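Local atomic coordinates of carbohydrate kinase, FGGY (Novosphingobium aromaticivorans, PDB entry 3H6E), a protein that probably transfers a phosphoryl group from ATP to a sugar or related polyol, as other FGGY carbohydrate kinases do. Residues A79-L84 and S131-L136; A240-A245 and V286-R291; L255-W260 and D401-A406; L325-E330 and R366-C371; G428-R431 and G436-P439. All blocks are in the same frame, centred on the assembly; numbering follows the deposited sequence.

The five contacts fall into two touching pairs and one outlier. Interactions 3 and 4, with centres about 14 Å apart, share a cluster in which Val402 packs on Ala368 and Cys371; their contacts are apolar. Interactions 2 and 5, centres about 10 Å apart, meet where Arg438 NH1 probably bonds Gly243 O, and both lean on an arginine, one reaching a water and the other a carbonyl oxygen. Interaction 1, buried between helix 129-139 and a small antiparallel sheet, lies about 46 Å from interaction 4, centre to centre. Interaction 5 is the least enclosed of the set, with one of its three touching residues buried. Methyl groups thus carry the helix contacts of 3 and 4, guanidinium groups the loop contacts of 2 and 5.

Interaction 1. Residues A79-L84 and S131-L136; sequences AGIAAL and SQLWWL
Ile81 presents its CG2 methyl to two side chains of the helix: Ile81 CG2 lies 4.0 Å from Leu133 CD1, and the amide end of Gln132 lies beside the same methyl. The isoleucine and leucine chains cross at about a right angle and touch through one methyl each. Gln132 instead slides past Ile81 in the opposite direction, its chain extended beyond CG. With CG anti to the carbonyl carbon (chi1 -58°), that chain reaches toward the start of the strand and brings its amide to the backbone of Ala79. Gln132 OE1 is modelled 3.0 Å from Ala79 O, an approach of two oxygens that makes the modelled orientation of the amide doubtful; turned over, the group could donate to this carbonyl. Here a helix lies against the face of a three-stranded antiparallel sheet, in which strand 81-85 is central between 88-89 and 148-151. Ile81 and Ala83 point toward helix 129-139, whereas Ala82 points the other way and packs on Tyr155 of helix 152-159. Backbone bonds from Ala82 to Leu150 and from Ala83 to Ala90 fix the strand from both sides. Leu133 also rests on Leu149 of the neighbouring strand, and Gln132 on Leu94. Within the helix, the bond from Leu136 N to Gln132 O (2.7 Å) holds the turn from which the glutamine extends.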
# COMPACT_ATOMS: atom_id res chain seq x y z
N ALA A 79 5.29 -6.56 -4.95
CA ALA A 79 5.25 -7.24 -6.23
C ALA A 79 6.60 -7.15 -6.93
O ALA A 79 6.67 -7.14 -8.16
CB ALA A 79 4.14 -6.67 -7.10
N GLY A 80 7.66 -7.08 -6.14
CA GLY A 80 9.02 -7.07 -6.66
C GLY A 80 9.86 -8.16 -6.01
O GLY A 80 9.93 -8.27 -4.79
N ILE A 81 10.49 -8.98 -6.84
CA ILE A 81 11.29 -10.09 -6.34
C ILE A 81 12.65 -10.11 -7.02
O ILE A 81 12.77 -9.84 -8.21
CB ILE A 81 10.57 -11.43 -6.56
CG1 ILE A 81 11.31 -12.56 -5.84
CG2 ILE A 81 10.40 -11.72 -8.04
CD1 ILE A 81 11.28 -12.46 -4.34
N ALA A 82 13.69 -10.42 -6.25
CA ALA A 82 15.05 -10.42 -6.78
C ALA A 82 15.72 -11.77 -6.57
O ALA A 82 15.47 -12.45 -5.57
CB ALA A 82 15.86 -9.31 -6.13
N ALA A 83 16.56 -12.15 -7.52
CA ALA A 83 17.26 -13.43 -7.47
C ALA A 83 18.78 -13.23 -7.48
O ALA A 83 19.30 -12.45 -8.28
CB ALA A 83 16.83 -14.32 -8.62
N LEU A 84 19.46 -13.93 -6.59
CA LEU A 84 20.92 -13.86 -6.52
C LEU A 84 21.52 -15.21 -6.88
O LEU A 84 21.27 -16.20 -6.20
CB LEU A 84 21.37 -13.45 -5.12
CG LEU A 84 20.65 -12.27 -4.46
CD1 LEU A 84 21.19 -12.05 -3.05
CD2 LEU A 84 20.79 -11.02 -5.30
N SER A 131 3.36 -15.50 -9.94
CA SER A 131 3.27 -15.47 -11.40
C SER A 131 4.62 -15.21 -12.05
O SER A 131 4.97 -15.83 -13.04
CB SER A 131 2.26 -14.41 -11.85
OG SER A 131 0.98 -14.67 -11.31
N GLN A 132 5.37 -14.27 -11.48
CA GLN A 132 6.71 -13.96 -11.98
C GLN A 132 7.62 -15.17 -11.85
O GLN A 132 8.25 -15.59 -12.81
CB GLN A 132 7.31 -12.79 -11.21
CG GLN A 132 6.51 -11.51 -11.26
CD GLN A 132 7.26 -10.35 -10.66
OE1 GLN A 132 6.67 -9.48 -10.02
NE2 GLN A 132 8.57 -10.33 -10.85
N LEU A 133 7.67 -15.73 -10.64
CA LEU A 133 8.44 -16.94 -10.36
C LEU A 133 8.07 -18.06 -11.33
O LEU A 133 8.94 -18.68 -11.93
CB LEU A 133 8.21 -17.40 -8.92
CG LEU A 133 9.24 -16.95 -7.88
CD1 LEU A 133 9.97 -15.70 -8.31
CD2 LEU A 133 8.60 -16.77 -6.50
N TRP A 134 6.77 -18.31 -11.48
CA TRP A 134 6.28 -19.34 -12.38
C TRP A 134 6.90 -19.18 -13.76
O TRP A 134 7.49 -20.11 -14.31
CB TRP A 134 4.76 -19.28 -12.49
CG TRP A 134 4.16 -20.37 -13.32
CD1 TRP A 134 3.83 -20.31 -14.64
CD2 TRP A 134 3.83 -21.69 -12.88
NE1 TRP A 134 3.30 -21.51 -15.05
CE2 TRP A 134 3.29 -22.37 -13.99
CE3 TRP A 134 3.92 -22.36 -11.66
CZ2 TRP A 134 2.86 -23.70 -13.92
CZ3 TRP A 134 3.49 -23.68 -11.59
CH2 TRP A 134 2.96 -24.33 -12.71
N TRP A 135 6.76 -17.98 -14.32
CA TRP A 135 7.30 -17.66 -15.63
C TRP A 135 8.81 -17.81 -15.64
O TRP A 135 9.37 -18.54 -16.45
CB TRP A 135 6.90 -16.24 -16.03
CG TRP A 135 7.13 -15.93 -17.46
CD1 TRP A 135 7.21 -16.81 -18.50
CD2 TRP A 135 7.28 -14.62 -18.04
NE1 TRP A 135 7.42 -16.14 -19.68
CE2 TRP A 135 7.45 -14.79 -19.42
CE3 TRP A 135 7.28 -13.33 -17.51
CZ2 TRP A 135 7.64 -13.72 -20.29
CZ3 TRP A 135 7.46 -12.26 -18.38
CH2 TRP A 135 7.64 -12.46 -19.75
N LEU A 136 9.48 -17.12 -14.71
CA LEU A 136 10.93 -17.18 -14.60
C LEU A 136 11.47 -18.61 -14.59
O LEU A 136 12.56 -18.87 -15.10
CB LEU A 136 11.41 -16.42 -13.36
CG LEU A 136 11.40 -14.90 -13.49
CD1 LEU A 136 11.68 -14.24 -12.16
CD2 LEU A 136 12.40 -14.45 -14.54

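Interaction 2. Residues A240-A245 and V286-R291; sequences AARGFA and VDVHGR
Arg242 reaches across to Asp287 and Val288 and is much the largest contributor to the small buried surface. Its guanidinium meets Val288 obliquely, with Arg242 NH2 3.8 Å from Val288 CG2. The chain leaves the backbone with CG beside the backbone N (chi1 -65°) and bends at chi3, which turns the planar group toward the loop. A water at the guanidinium edge, in its plane, accepts from Arg242 NH2 at 2.9 Å and makes a weak second bond with Val288 N. Asp287 offers its CB rather than its charge: Arg242 NH1 remains 5.1 Å from Asp287 OD2. The carboxylate serves its own loop, a type I turn from Asp287 to Gly290 that joins the antiparallel strands 282-286 and 292-298. Asp287 OD1 accepts from Arg291 N at 2.8 Å, the donor lying above the carboxylate plane, and Asp287 OD2 forms a salt bridge with Arg291 NE. Arg242 lies near the end of helix 233-241, so the contact joins that helix to a hairpin of the seven-stranded sheet. The direct contacts are van der Waals ones, of a guanidinium with aliphatic carbons; a water mediates the polar link, and any attraction to Asp287, already paired with Arg291, is probably long-range and modest.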
# COMPACT_ATOMS: atom_id res chain seq x y z
N ALA A 240 3.70 4.74 10.45
CA ALA A 240 3.43 6.15 10.68
C ALA A 240 2.12 6.35 11.43
O ALA A 240 2.10 6.92 12.53
CB ALA A 240 3.41 6.90 9.36
N ALA A 241 1.03 5.88 10.84
CA ALA A 241 -0.29 6.01 11.45
C ALA A 241 -0.29 5.54 12.91
O ALA A 241 -0.92 6.16 13.76
CB ALA A 241 -1.31 5.23 10.65
N ARG A 242 0.43 4.46 13.18
CA ARG A 242 0.50 3.92 14.54
C ARG A 242 1.32 4.81 15.46
O ARG A 242 1.37 4.59 16.67
CB ARG A 242 1.04 2.49 14.53
CG ARG A 242 0.14 1.49 13.83
CD ARG A 242 0.41 0.07 14.27
NE ARG A 242 1.72 -0.41 13.83
CZ ARG A 242 1.93 -1.11 12.72
NH1 ARG A 242 0.92 -1.42 11.93
NH2 ARG A 242 3.15 -1.50 12.40
N GLY A 243 1.98 5.81 14.89
CA GLY A 243 2.72 6.79 15.66
C GLY A 243 1.79 7.78 16.35
O GLY A 243 2.09 8.27 17.44
N PHE A 244 0.66 8.07 15.72
CA PHE A 244 -0.34 8.95 16.31
C PHE A 244 -0.84 8.38 17.63
O PHE A 244 -0.99 7.17 17.78
CB PHE A 244 -1.52 9.17 15.35
CG PHE A 244 -1.15 9.92 14.10
CD1 PHE A 244 -0.73 11.24 14.17
CD2 PHE A 244 -1.25 9.32 12.86
CE1 PHE A 244 -0.40 11.94 13.03
CE2 PHE A 244 -0.93 10.02 11.70
CZ PHE A 244 -0.50 11.33 11.79
N ALA A 245 -1.08 9.26 18.60
CA ALA A 245 -1.47 8.85 19.94
C ALA A 245 -2.81 8.11 19.97
O ALA A 245 -3.03 7.27 20.84
CB ALA A 245 -1.50 10.05 20.88
N VAL A 286 -0.05 -8.31 5.74
CA VAL A 286 0.59 -8.70 6.98
C VAL A 286 1.36 -7.51 7.52
O VAL A 286 1.97 -6.76 6.76
CB VAL A 286 1.58 -9.87 6.75
CG1 VAL A 286 2.45 -10.09 7.96
CG2 VAL A 286 0.82 -11.14 6.40
N ASP A 287 1.31 -7.30 8.84
CA ASP A 287 2.07 -6.20 9.43
C ASP A 287 3.50 -6.61 9.74
O ASP A 287 3.87 -7.78 9.60
CB ASP A 287 1.36 -5.63 10.67
CG ASP A 287 1.27 -6.62 11.82
OD1 ASP A 287 2.07 -7.57 11.88
OD2 ASP A 287 0.38 -6.43 12.67
N VAL A 288 4.31 -5.65 10.17
CA VAL A 288 5.72 -5.91 10.43
C VAL A 288 5.91 -6.98 11.50
O VAL A 288 7.00 -7.54 11.66
CB VAL A 288 6.48 -4.64 10.84
CG1 VAL A 288 6.40 -3.60 9.73
CG2 VAL A 288 5.91 -4.08 12.14
N HIS A 289 4.83 -7.28 12.23
CA HIS A 289 4.85 -8.31 13.27
C HIS A 289 4.36 -9.65 12.74
O HIS A 289 4.33 -10.63 13.48
CB HIS A 289 3.99 -7.89 14.46
CG HIS A 289 4.52 -6.70 15.20
ND1 HIS A 289 4.13 -5.41 14.91
CD2 HIS A 289 5.41 -6.60 16.22
CE1 HIS A 289 4.76 -4.57 15.72
NE2 HIS A 289 5.54 -5.27 16.52
N GLY A 290 3.95 -9.69 11.48
CA GLY A 290 3.45 -10.92 10.90
C GLY A 290 1.97 -11.16 11.14
O GLY A 290 1.42 -12.17 10.71
N ARG A 291 1.33 -10.22 11.84
CA ARG A 291 -0.10 -10.30 12.11
C ARG A 291 -0.93 -9.91 10.88
O ARG A 291 -0.64 -8.92 10.21
CB ARG A 291 -0.47 -9.40 13.29
CG ARG A 291 -0.33 -10.06 14.66
CD ARG A 291 -0.24 -9.02 15.78
NE ARG A 291 -0.71 -7.70 15.36
CZ ARG A 291 -1.97 -7.27 15.44
NH1 ARG A 291 -2.91 -8.06 15.94
NH2 ARG A 291 -2.29 -6.05 15.02
O HOH W 1 3.02 -2.54 9.69

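Interaction 3. Residues L255-W260 and D401-A406; sequences LSTGTW and DVFVRA
Leu255 and Phe403 make the closest apolar approach, coming from opposite directions until Leu255 CD2 stands 3.9 Å from Phe403 CZ. The methyl sits at the ring's edge, close to its plane, so the phenyl meets the leucine with its far end rather than with a face. Phe403 has CG anti to the backbone N (chi1 171°), which projects the ring away from its helix and bridges backbones whose CA atoms, Leu255 and Val404 being the nearest pair, are still 10.7 Å apart. Thr257 adds a second methyl: Thr257 CG2 lies 4.3 Å from Phe403 CE2, approaching obliquely. Leu255 and Thr257 stand two residues apart and both point toward the helix, while Ser256 between them does not reach it.

The fold explains the pairing. Strands 390-394 and 415-419 are parallel neighbours in the seven-stranded sheet, and helix 401-410 joins them in a beta-alpha-beta crossover; Leu255 belongs to strand 252-256, which runs alongside 390-394. The ring thus packs the crossover helix against strand 252-256, beside the strand that leads into the crossover.

Polar bonds hold the two sides in place. Thr257 OG1 is hydrogen-bonded to Glu394 O and Phe397 N, leaving the methyl for the phenyl ring. Backbone bonds join Leu255 to Leu392 and Glu394. On the helix, Arg405 N bonds Asp401 O at 3.1 Å, and the side chain of Arg405 reaches the carbonyls of Glu447 and Pro448.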
# COMPACT_ATOMS: atom_id res chain seq x y z
N LEU A 255 -7.47 4.12 6.06
CA LEU A 255 -8.10 4.11 4.76
C LEU A 255 -7.36 5.06 3.83
O LEU A 255 -7.51 6.28 3.94
CB LEU A 255 -9.57 4.54 4.85
CG LEU A 255 -10.29 4.62 3.50
CD1 LEU A 255 -10.72 3.24 3.06
CD2 LEU A 255 -11.48 5.55 3.57
N SER A 256 -6.56 4.51 2.93
CA SER A 256 -5.84 5.34 1.98
C SER A 256 -6.69 5.59 0.74
O SER A 256 -7.47 4.73 0.32
CB SER A 256 -4.49 4.71 1.60
OG SER A 256 -4.66 3.48 0.94
N THR A 257 -6.55 6.77 0.16
CA THR A 257 -7.35 7.16 -0.99
C THR A 257 -6.47 7.65 -2.13
O THR A 257 -5.28 7.89 -1.95
CB THR A 257 -8.39 8.25 -0.61
OG1 THR A 257 -7.73 9.47 -0.29
CG2 THR A 257 -9.21 7.80 0.59
N GLY A 258 -7.09 7.81 -3.30
CA GLY A 258 -6.38 8.09 -4.53
C GLY A 258 -7.11 7.35 -5.65
O GLY A 258 -8.33 7.15 -5.57
N THR A 259 -6.39 6.92 -6.68
CA THR A 259 -7.01 6.09 -7.70
C THR A 259 -7.69 4.90 -7.02
O THR A 259 -8.84 4.57 -7.31
CB THR A 259 -6.00 5.58 -8.74
OG1 THR A 259 -5.51 6.68 -9.51
CG2 THR A 259 -6.67 4.59 -9.68
N TRP A 260 -6.97 4.27 -6.10
CA TRP A 260 -7.52 3.20 -5.28
C TRP A 260 -7.82 3.68 -3.87
O TRP A 260 -6.99 4.32 -3.23
CB TRP A 260 -6.55 2.02 -5.21
CG TRP A 260 -6.52 1.15 -6.43
CD1 TRP A 260 -5.71 1.29 -7.52
CD2 TRP A 260 -7.33 -0.00 -6.68
NE1 TRP A 260 -5.97 0.31 -8.44
CE2 TRP A 260 -6.96 -0.50 -7.95
CE3 TRP A 260 -8.34 -0.66 -5.96
CZ2 TRP A 260 -7.56 -1.63 -8.51
CZ3 TRP A 260 -8.93 -1.77 -6.52
CH2 TRP A 260 -8.54 -2.25 -7.78
N ASP A 401 -13.90 17.33 2.14
CA ASP A 401 -14.82 17.54 3.26
C ASP A 401 -16.12 16.74 3.18
O ASP A 401 -16.58 16.20 4.18
CB ASP A 401 -15.14 19.03 3.43
CG ASP A 401 -14.26 19.69 4.47
OD1 ASP A 401 -14.33 19.28 5.64
OD2 ASP A 401 -13.51 20.63 4.12
N VAL A 402 -16.72 16.68 2.00
CA VAL A 402 -17.98 15.96 1.84
C VAL A 402 -17.78 14.47 2.08
O VAL A 402 -18.62 13.81 2.68
CB VAL A 402 -18.60 16.18 0.45
CG1 VAL A 402 -19.95 15.50 0.37
CG2 VAL A 402 -18.73 17.68 0.16
N PHE A 403 -16.65 13.94 1.61
CA PHE A 403 -16.35 12.53 1.77
C PHE A 403 -16.12 12.14 3.23
O PHE A 403 -16.84 11.30 3.77
CB PHE A 403 -15.12 12.13 0.93
CG PHE A 403 -14.63 10.74 1.22
CD1 PHE A 403 -15.38 9.63 0.87
CD2 PHE A 403 -13.40 10.54 1.85
CE1 PHE A 403 -14.92 8.35 1.13
CE2 PHE A 403 -12.94 9.26 2.11
CZ PHE A 403 -13.70 8.17 1.76
N VAL A 404 -15.14 12.76 3.86
CA VAL A 404 -14.75 12.44 5.23
C VAL A 404 -15.92 12.65 6.20
O VAL A 404 -16.16 11.78 7.07
CB VAL A 404 -13.56 13.30 5.69
CG1 VAL A 404 -13.25 13.04 7.16
CG2 VAL A 404 -12.34 13.02 4.82
N ARG A 405 -16.60 13.77 6.11
CA ARG A 405 -17.71 14.07 7.02
C ARG A 405 -18.91 13.14 6.81
O ARG A 405 -19.62 12.81 7.76
CB ARG A 405 -18.13 15.54 6.90
CG ARG A 405 -17.05 16.52 7.31
CD ARG A 405 -17.56 17.94 7.37
NE ARG A 405 -18.41 18.16 8.53
CZ ARG A 405 -18.98 19.33 8.83
NH1 ARG A 405 -18.79 20.38 8.05
NH2 ARG A 405 -19.74 19.44 9.92
N ALA A 406 -19.13 12.73 5.57
CA ALA A 406 -20.17 11.75 5.28
C ALA A 406 -19.80 10.43 5.95
O ALA A 406 -20.66 9.70 6.43
CB ALA A 406 -20.33 11.56 3.78

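Interaction 4. Residues L325-E330 and R366-C371; sequences LAAVPE and RRAAAC
Val328 and Ala368 bring the two backbones within 6.0 Å, CA to CA, and the contact between them is made by two alanine methyls and one valine branch. The segment 325-330 is not one straight helix: helix 321-326 gives way near Ala327, and the chain resumes as helix 328-333. Val328 N bonds Leu325 O at 3.0 Å across this junction. The partner segment is continuous helix, with Ala370 N bonded to Arg366 O at 3.1 Å, and belongs to the long helix 363-384.

Ala368 is the only residue of its segment that touches the other, and its methyl points toward the junction. Two groups receive it. Ala327 CB, itself directed toward the helix, lies 4.4 Å from Ala368 CB, a plain methyl-to-methyl meeting. Val328 CG2 lies 4.3 Å from the same Ala368 CB; the valine has CG1 anti to its backbone N (chi1 180°), which leaves the other branch to face the alanine. The methyl of Ala368 thus meets the junction between the short helices.

In the FGGY C-terminal domain of this protein, which belongs to the actin-like ATPase clan, helix 363-384 leads into strand 390-394 of the mixed sheet, and the contact is centred about 29 Å from the centre of the chain. Val402 of helix 401-410 packs alongside, touching Leu325, Val328 and Cys371 alike. One residue before Ala368, Arg367 is tied to Asp320 by a salt bridge and to Arg313 O by a hydrogen bond, linking the long helix to the chain just before helix 321-326.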
# COMPACT_ATOMS: atom_id res chain seq x y z
N LEU A 325 -19.63 21.58 0.28
CA LEU A 325 -20.28 21.26 1.54
C LEU A 325 -21.70 21.81 1.58
O LEU A 325 -22.65 21.08 1.88
CB LEU A 325 -19.46 21.84 2.70
CG LEU A 325 -19.43 21.01 3.98
CD1 LEU A 325 -20.84 20.82 4.53
CD2 LEU A 325 -18.75 19.67 3.71
N ALA A 326 -21.84 23.09 1.26
CA ALA A 326 -23.14 23.75 1.30
C ALA A 326 -24.13 23.15 0.31
O ALA A 326 -25.34 23.33 0.44
CB ALA A 326 -22.98 25.25 1.06
N ALA A 327 -23.60 22.43 -0.68
CA ALA A 327 -24.44 21.86 -1.73
C ALA A 327 -24.99 20.48 -1.34
O ALA A 327 -25.84 19.93 -2.03
CB ALA A 327 -23.67 21.78 -3.05
N VAL A 328 -24.49 19.95 -0.23
CA VAL A 328 -24.93 18.64 0.25
C VAL A 328 -26.40 18.63 0.68
O VAL A 328 -27.15 17.72 0.32
CB VAL A 328 -24.04 18.12 1.41
CG1 VAL A 328 -24.53 16.76 1.89
CG2 VAL A 328 -22.58 18.06 0.99
N PRO A 329 -26.82 19.64 1.46
CA PRO A 329 -28.20 19.69 1.94
C PRO A 329 -29.24 19.38 0.86
O PRO A 329 -30.09 18.52 1.07
CB PRO A 329 -28.34 21.14 2.42
CG PRO A 329 -26.97 21.49 2.89
CD PRO A 329 -26.01 20.75 1.99
N GLU A 330 -29.17 20.07 -0.27
CA GLU A 330 -30.14 19.87 -1.35
C GLU A 330 -29.99 18.53 -2.09
O GLU A 330 -30.99 17.94 -2.51
CB GLU A 330 -30.11 21.04 -2.34
CG GLU A 330 -31.35 21.94 -2.28
CD GLU A 330 -32.27 21.58 -1.12
OE1 GLU A 330 -32.20 22.25 -0.07
OE2 GLU A 330 -33.07 20.63 -1.27
N ARG A 366 -23.30 17.82 -8.24
CA ARG A 366 -22.88 16.55 -8.81
C ARG A 366 -21.55 16.15 -8.17
O ARG A 366 -21.32 14.97 -7.89
CB ARG A 366 -22.75 16.66 -10.33
CG ARG A 366 -23.38 15.50 -11.08
CD ARG A 366 -23.22 15.60 -12.59
NE ARG A 366 -23.73 16.86 -13.12
CZ ARG A 366 -24.22 17.02 -14.35
NH1 ARG A 366 -24.29 15.98 -15.17
NH2 ARG A 366 -24.66 18.20 -14.75
N ARG A 367 -20.70 17.13 -7.92
CA ARG A 367 -19.40 16.91 -7.29
C ARG A 367 -19.56 16.54 -5.82
O ARG A 367 -18.77 15.77 -5.27
CB ARG A 367 -18.52 18.15 -7.42
CG ARG A 367 -18.05 18.45 -8.84
CD ARG A 367 -16.73 19.19 -8.81
NE ARG A 367 -16.84 20.52 -8.24
CZ ARG A 367 -15.84 21.18 -7.66
NH1 ARG A 367 -14.65 20.61 -7.55
NH2 ARG A 367 -16.03 22.40 -7.18
N ALA A 368 -20.57 17.11 -5.17
CA ALA A 368 -20.83 16.82 -3.77
C ALA A 368 -21.40 15.41 -3.64
O ALA A 368 -21.02 14.66 -2.74
CB ALA A 368 -21.79 17.84 -3.19
N ALA A 369 -22.30 15.06 -4.55
CA ALA A 369 -22.93 13.75 -4.53
C ALA A 369 -21.93 12.63 -4.82
O ALA A 369 -22.09 11.51 -4.35
CB ALA A 369 -24.08 13.70 -5.53
N ALA A 370 -20.91 12.95 -5.61
CA ALA A 370 -19.86 11.99 -5.91
C ALA A 370 -19.13 11.59 -4.64
O ALA A 370 -18.78 10.43 -4.44
CB ALA A 370 -18.89 12.56 -6.94
N CYS A 371 -18.91 12.57 -3.76
CA CYS A 371 -18.24 12.33 -2.49
C CYS A 371 -19.08 11.45 -1.56
O CYS A 371 -18.55 10.78 -0.68
CB CYS A 371 -17.94 13.65 -1.79
SG CYS A 371 -16.77 14.70 -2.65

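Interaction 5. Residues G428-R431 and G436-P439; sequences GALR and GLRP
Leu437 meets both Leu430 and Arg431, one through its side chain and the other through its backbone oxygen. The segment that carries it begins at Gly436, whose N makes a weak hydrogen bond with Asp434 OD1 as the chain turns back beside the short helix 430-433. At Leu437 itself the chain comes nearest, 5.9 Å between its CA and that of Arg431. Its CB does not point at the helix, yet the end of the side chain comes nearer: Leu437 CD2 lies 4.1 Å from Leu430 CD2 and 4.2 Å from Leu430 CB, the two leucines crossing obliquely. Leu437 O faces the edge of the Arg431 guanidinium in its plane and accepts a weak bond from Arg431 NE (3.1 Å, N-H...O angle 124°). Bends at chi2 (-147°) and chi3 fold the arginine round this oxygen, with Arg431 CD only 3.2 Å from Leu437 O. Pro435 O, bound by NH2, is the main partner of this guanidinium and Leu239 O takes NH1; the Leu437 bond is a weak addition. Arg438 then turns away, its NH1 hydrogen-bonded to Gly243 O, and Pro439 approaches Phe244, Asn423 and Phe427 instead.

Arg431 N bonds Gly428 O at 2.9 Å near the short, weakly bonded helix. Ala429 and Leu430 rest on Val10 of strand 9-13 in the six-stranded sheet, Arg431 grips helix 233-241 through Leu239, and beyond Pro439 the chain runs on to strand 443-445 at the edge of the seven-stranded sheet.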
# COMPACT_ATOMS: atom_id res chain seq x y z
N GLY A 428 7.41 6.73 8.29
CA GLY A 428 7.10 5.50 9.00
C GLY A 428 8.30 4.71 9.47
O GLY A 428 8.34 4.26 10.61
N ALA A 429 9.27 4.52 8.59
CA ALA A 429 10.44 3.70 8.88
C ALA A 429 11.19 4.12 10.15
O ALA A 429 11.74 3.28 10.85
CB ALA A 429 11.38 3.67 7.69
N LEU A 430 11.23 5.41 10.43
CA LEU A 430 11.88 5.90 11.64
C LEU A 430 11.36 5.18 12.88
O LEU A 430 12.12 4.87 13.80
CB LEU A 430 11.66 7.41 11.80
CG LEU A 430 12.69 8.34 11.17
CD1 LEU A 430 12.95 8.00 9.71
CD2 LEU A 430 12.23 9.79 11.31
N ARG A 431 10.06 4.90 12.89
CA ARG A 431 9.43 4.26 14.04
C ARG A 431 9.91 2.82 14.22
O ARG A 431 9.57 2.16 15.20
CB ARG A 431 7.91 4.30 13.89
CG ARG A 431 7.35 5.71 13.80
CD ARG A 431 5.98 5.80 14.45
NE ARG A 431 5.96 5.11 15.73
CZ ARG A 431 5.46 3.89 15.92
NH1 ARG A 431 4.92 3.23 14.90
NH2 ARG A 431 5.48 3.33 17.12
N GLY A 436 8.91 5.37 19.94
CA GLY A 436 8.36 6.50 20.69
C GLY A 436 8.16 7.73 19.82
O GLY A 436 7.47 8.67 20.21
N LEU A 437 8.75 7.71 18.64
CA LEU A 437 8.71 8.84 17.72
C LEU A 437 7.35 8.96 17.02
O LEU A 437 6.76 7.96 16.61
CB LEU A 437 9.82 8.69 16.68
CG LEU A 437 10.46 9.94 16.09
CD1 LEU A 437 10.73 10.99 17.18
CD2 LEU A 437 11.74 9.57 15.35
N ARG A 438 6.86 10.19 16.88
CA ARG A 438 5.54 10.42 16.31
C ARG A 438 5.58 11.26 15.04
O ARG A 438 6.56 11.97 14.79
CB ARG A 438 4.62 11.09 17.35
CG ARG A 438 4.53 10.34 18.66
CD ARG A 438 3.31 10.76 19.45
NE ARG A 438 3.25 10.08 20.74
CZ ARG A 438 2.47 9.04 21.01
NH1 ARG A 438 1.66 8.54 20.08
NH2 ARG A 438 2.49 8.49 22.22
N PRO A 439 4.52 11.17 14.22
CA PRO A 439 4.43 11.93 12.96
C PRO A 439 4.30 13.43 13.21
O PRO A 439 4.32 13.87 14.36
CB PRO A 439 3.13 11.40 12.33
CG PRO A 439 2.82 10.13 13.05
CD PRO A 439 3.35 10.31 14.43